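Local coordinates for protein uncharacterized HTH-type transcriptional regulator YurK (Bacillus subtilis, PDB 2IKK) that probably acts as a DNA-binding transcription regulator of the GntR family, of which this chain is the C-terminal UTRA domain, the usual effector-sensing part in such regulators, at residues A[34-39]-A[60-65]; A[108-113]-A[144-149]. All coordinates share one frame; numbering follows the deposited sequence.

Contact 1: residues A[34-39]-A[60-65]; sequences VLSHDI and ELKRIL. With SO4 (sulfate ion), chain C.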
# COMPACT_ATOMS: atom_id res chain seq x y z
N VAL A 34 -8.41 17.72 -16.47
CA VAL A 34 -7.20 18.51 -16.21
C VAL A 34 -7.60 19.74 -15.49
O VAL A 34 -8.47 20.55 -15.96
CB VAL A 34 -6.39 18.93 -17.48
CG1 VAL A 34 -5.29 19.85 -17.09
CG2 VAL A 34 -5.87 17.76 -18.13
N LEU A 35 -7.05 19.88 -14.30
CA LEU A 35 -7.38 21.01 -13.47
C LEU A 35 -6.57 22.19 -13.91
O LEU A 35 -7.13 23.27 -14.14
CB LEU A 35 -7.01 20.72 -12.00
CG LEU A 35 -7.97 19.93 -11.16
CD1 LEU A 35 -8.17 18.62 -11.78
CD2 LEU A 35 -7.36 19.73 -9.75
N SER A 36 -5.24 22.02 -14.01
CA SER A 36 -4.30 23.06 -14.34
C SER A 36 -2.98 22.47 -14.76
O SER A 36 -2.68 21.31 -14.50
CB SER A 36 -4.06 24.05 -13.20
OG SER A 36 -3.51 23.41 -12.06
N HIS A 37 -2.22 23.30 -15.44
CA HIS A 37 -0.88 23.05 -15.78
C HIS A 37 -0.29 24.43 -15.77
O HIS A 37 -0.93 25.43 -16.27
CB HIS A 37 -0.73 22.25 -17.07
CG HIS A 37 -1.11 23.00 -18.32
ND1 HIS A 37 -2.36 22.89 -18.89
CD2 HIS A 37 -0.39 23.81 -19.13
CE1 HIS A 37 -2.41 23.65 -19.98
NE2 HIS A 37 -1.22 24.19 -20.16
N ASP A 38 0.82 24.53 -15.08
CA ASP A 38 1.57 25.75 -14.95
C ASP A 38 3.00 25.33 -15.08
O ASP A 38 3.33 24.22 -14.67
CB ASP A 38 1.42 26.34 -13.56
CG ASP A 38 0.58 27.54 -13.56
OD1 ASP A 38 -0.65 27.35 -13.55
OD2 ASP A 38 1.15 28.65 -13.64
N ILE A 39 3.81 26.24 -15.62
CA ILE A 39 5.27 26.08 -15.62
C ILE A 39 5.81 26.77 -14.41
O ILE A 39 5.58 28.02 -14.19
CB ILE A 39 5.90 26.57 -16.91
CG1 ILE A 39 5.44 25.67 -18.02
CG2 ILE A 39 7.43 26.49 -16.78
CD1 ILE A 39 5.72 26.26 -19.44
N GLU A 60 3.79 21.60 -13.91
CA GLU A 60 3.00 21.01 -12.78
C GLU A 60 1.60 20.70 -13.27
O GLU A 60 0.82 21.61 -13.52
CB GLU A 60 3.00 21.97 -11.59
CG GLU A 60 2.25 21.39 -10.35
CD GLU A 60 2.47 22.24 -9.12
OE1 GLU A 60 1.81 23.28 -9.11
OE2 GLU A 60 3.35 21.94 -8.26
N LEU A 61 1.33 19.43 -13.53
CA LEU A 61 0.10 19.06 -14.12
C LEU A 61 -0.76 18.55 -12.97
O LEU A 61 -0.40 17.60 -12.29
CB LEU A 61 0.33 17.94 -15.13
CG LEU A 61 -0.92 17.17 -15.57
CD1 LEU A 61 -1.80 18.11 -16.34
CD2 LEU A 61 -0.67 15.91 -16.39
N LYS A 62 -1.92 19.16 -12.81
CA LYS A 62 -2.94 18.70 -11.81
C LYS A 62 -4.18 18.10 -12.50
O LYS A 62 -4.79 18.68 -13.43
CB LYS A 62 -3.33 19.83 -10.87
CG LYS A 62 -2.14 20.36 -10.12
CD LYS A 62 -2.55 21.44 -9.10
CE LYS A 62 -1.40 21.78 -8.15
NZ LYS A 62 -1.78 23.07 -7.47
N ARG A 63 -4.51 16.89 -12.10
CA ARG A 63 -5.66 16.23 -12.66
C ARG A 63 -6.49 15.55 -11.58
O ARG A 63 -5.97 15.14 -10.59
CB ARG A 63 -5.22 15.19 -13.66
CG ARG A 63 -4.44 15.81 -14.90
CD ARG A 63 -4.20 14.78 -16.07
NE ARG A 63 -3.39 13.63 -15.64
CZ ARG A 63 -3.01 12.60 -16.43
NH1 ARG A 63 -3.32 12.54 -17.73
NH2 ARG A 63 -2.27 11.60 -15.90
N ILE A 64 -7.77 15.36 -11.86
CA ILE A 64 -8.64 14.57 -10.95
C ILE A 64 -9.14 13.41 -11.71
O ILE A 64 -9.55 13.56 -12.87
CB ILE A 64 -9.82 15.42 -10.40
CG1 ILE A 64 -9.26 16.64 -9.70
CG2 ILE A 64 -10.60 14.65 -9.26
CD1 ILE A 64 -10.34 17.68 -9.25
N LEU A 65 -9.07 12.23 -11.10
CA LEU A 65 -9.75 11.08 -11.65
C LEU A 65 -11.01 10.78 -10.81
O LEU A 65 -10.93 10.71 -9.59
CB LEU A 65 -8.74 9.93 -11.73
CG LEU A 65 -9.11 8.52 -12.20
CD1 LEU A 65 -9.74 8.52 -13.60
CD2 LEU A 65 -7.81 7.59 -12.18
S SO4 C . -1.79 8.99 -18.53
O1 SO4 C . -2.01 10.40 -18.84
O2 SO4 C . -2.91 8.17 -19.00
O3 SO4 C . -1.61 8.84 -17.11
O4 SO4 C . -0.60 8.45 -19.24
O HOH W 1 -0.70 23.48 -12.34
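K62 is matched by two residues of the facing antiparallel strand, L35 and S36, which makes a classic beta bulge. L35 N reaches K62 O at 2.7 Å, while S36 N makes a weak bond to the same oxygen. K62 N returns an almost straight bond to S36 O at 2.8 Å (173° at the hydrogen). Further along, E60 N bonds to D38 O at 2.8 Å. A water joins S36 OG to E60 O, which it serves as donor.

Apolar contacts add to the pairing. V34 CG1 meets L61 CD1 at 4.0 Å, the two side chains at about a right angle. V34 CG2, anti to the carbonyl carbon, rests on the CG and CD methylenes of R63. L35, at the bulge, lies beside I64.

R63 forms a salt bridge with E75 of the next strand, 71-80. It also meets a sulfate ion, probably from the crystallisation liquor. R63 presents the edge of its guanidinium: NH1 bonds to sulfate O1 at 2.7 Å and NH2 to O3 at 3.1 Å. With an alanine at R63, the E75 carboxylate would probably be left without its salt-bridge mate and V34 CG2 without the methylenes it rests on.

H98 and M97 of helix 97-105 complete the sulfate site. Y128 of helix 123-129 covers L35 and I64, and K62 bridges to E124 of the same helix.

Contact 2: residues A[108-113]-A[144-149]; sequences VPTHNT and AFTSND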
# COMPACT_ATOMS: atom_id res chain seq x y z
N VAL A 108 9.70 5.81 -23.18
CA VAL A 108 8.80 4.86 -22.50
C VAL A 108 9.38 4.54 -21.11
O VAL A 108 10.59 4.20 -21.03
CB VAL A 108 8.64 3.54 -23.38
CG1 VAL A 108 8.00 2.49 -22.64
CG2 VAL A 108 7.75 3.88 -24.61
N PRO A 109 8.55 4.63 -20.02
CA PRO A 109 9.07 4.22 -18.72
C PRO A 109 9.35 2.72 -18.68
O PRO A 109 8.62 1.91 -19.28
CB PRO A 109 7.97 4.68 -17.68
CG PRO A 109 6.87 5.25 -18.42
CD PRO A 109 7.18 5.19 -19.94
N THR A 110 10.42 2.35 -18.00
CA THR A 110 10.85 0.98 -17.87
C THR A 110 10.59 0.46 -16.45
O THR A 110 10.61 -0.73 -16.22
CB THR A 110 12.37 0.87 -18.16
OG1 THR A 110 13.11 1.78 -17.33
CG2 THR A 110 12.63 1.24 -19.65
N HIS A 111 10.41 1.40 -15.49
CA HIS A 111 10.15 1.04 -14.09
C HIS A 111 9.82 2.29 -13.29
O HIS A 111 10.03 3.43 -13.75
CB HIS A 111 11.32 0.30 -13.41
CG HIS A 111 12.59 1.10 -13.33
ND1 HIS A 111 13.37 1.35 -14.43
CD2 HIS A 111 13.21 1.68 -12.29
CE1 HIS A 111 14.43 2.04 -14.06
NE2 HIS A 111 14.36 2.24 -12.76
N ASN A 112 9.35 2.04 -12.08
CA ASN A 112 8.97 3.13 -11.15
C ASN A 112 9.17 2.73 -9.70
O ASN A 112 9.26 1.53 -9.38
CB ASN A 112 7.57 3.69 -11.44
CG ASN A 112 6.46 2.70 -11.18
OD1 ASN A 112 6.23 2.28 -10.04
ND2 ASN A 112 5.75 2.35 -12.23
N THR A 113 9.32 3.73 -8.84
CA THR A 113 9.43 3.54 -7.41
C THR A 113 8.20 4.17 -6.86
O THR A 113 7.78 5.19 -7.35
CB THR A 113 10.66 4.24 -6.83
OG1 THR A 113 10.71 4.01 -5.41
CG2 THR A 113 10.60 5.61 -7.02
N ALA A 144 8.96 7.85 -11.98
CA ALA A 144 8.98 6.94 -13.16
C ALA A 144 10.36 7.17 -13.74
O ALA A 144 10.88 8.32 -13.71
CB ALA A 144 7.95 7.34 -14.17
N PHE A 145 10.89 6.11 -14.35
CA PHE A 145 12.28 6.08 -14.91
C PHE A 145 12.24 5.43 -16.28
O PHE A 145 11.34 4.64 -16.59
CB PHE A 145 13.12 5.14 -14.04
CG PHE A 145 13.38 5.67 -12.65
CD1 PHE A 145 14.49 6.49 -12.38
CD2 PHE A 145 12.49 5.35 -11.62
CE1 PHE A 145 14.74 6.99 -11.07
CE2 PHE A 145 12.73 5.88 -10.30
CZ PHE A 145 13.84 6.66 -10.02
N THR A 146 13.20 5.79 -17.09
CA THR A 146 13.41 5.12 -18.37
C THR A 146 14.78 4.45 -18.35
O THR A 146 15.38 4.27 -17.30
CB THR A 146 13.13 6.09 -19.58
OG1 THR A 146 12.96 5.33 -20.82
CG2 THR A 146 14.19 7.13 -19.69
N SER A 147 15.26 4.02 -19.52
CA SER A 147 16.61 3.49 -19.67
C SER A 147 17.64 4.32 -18.92
O SER A 147 17.53 5.56 -18.82
CB SER A 147 16.98 3.44 -21.15
OG SER A 147 15.93 2.79 -21.84
N ASN A 148 18.59 3.58 -18.37
CA ASN A 148 19.75 4.11 -17.72
C ASN A 148 19.34 4.59 -16.33
O ASN A 148 20.05 5.34 -15.73
CB ASN A 148 20.39 5.24 -18.57
CG ASN A 148 20.68 4.80 -20.04
OD1 ASN A 148 21.12 3.65 -20.32
ND2 ASN A 148 20.44 5.73 -20.98
N ASP A 149 18.22 4.11 -15.80
CA ASP A 149 17.73 4.59 -14.49
C ASP A 149 17.51 6.12 -14.49
O ASP A 149 17.69 6.79 -13.48
CB ASP A 149 18.64 4.19 -13.32
CG ASP A 149 17.89 4.14 -11.99
OD1 ASP A 149 16.68 3.88 -11.98
OD2 ASP A 149 18.51 4.35 -10.90
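The H111 imidazole and the F145 ring lie almost parallel, their planes 4° apart, with the phenyl displaced so that little of one ring covers the other. Their centroids are 4.9 Å apart. What lies over the imidazole face is F145 CB, in a CH-pi contact 3.5 Å from the ring centroid. The phenyl ring receives T113 CG2 at its edge, 3.9 Å from F145 CE2.

Both imidazole nitrogens have partners. NE2 of H111 donates to D149 OD1 at 2.9 Å. That oxygen sits in the ring plane, and carboxylate and imidazole are turned only 19° from each other. ND1 of H111 pairs with T110 OG1, and either could be the donor. The two bonds should limit rotation of the ring. H111 CG lies between the backbone N and the carbonyl carbon (chi1 62°), which lays the imidazole over F145 CB.

T146 grips the loop end. Its OG1, anti to the backbone N, donates to V108 O at 2.6 Å from above the carbonyl plane. The backbone is fixed by T110 N to F145 O at 2.8 Å and F145 N to H111 O at 2.9 Å. Two residues, T110 and H111, thus stand against the single residue F145, a classic beta bulge where 108-113 runs beside 144-149.

I152 and Y153 of strand 150-160 pack on A144, and P151 packs on F145. Helix 97-105 touches V108 and P109 through K102 and H98. N169 and S170 of the second subunit pack on T113 and N112.

Overall arrangement
Contact 1 and contact 2 belong to the same six-stranded antiparallel sheet, at its two flanks. Contact 1 pairs the outermost strand 33-41 with 57-66; contact 2 pairs the other outermost strand, 111-120, with 136-146. Strands 71-80 and 150-160 lie between the two pairs. The contacts lie on opposite sides of the chain's centre. Their centres are 22 Å apart and their nearest atoms about 11 Å, so they do not touch. Helix 97-105 links them: its H98 binds the sulfate of contact 1 and also packs on P109 of contact 2. The second subunit reaches contact 2 but not contact 1.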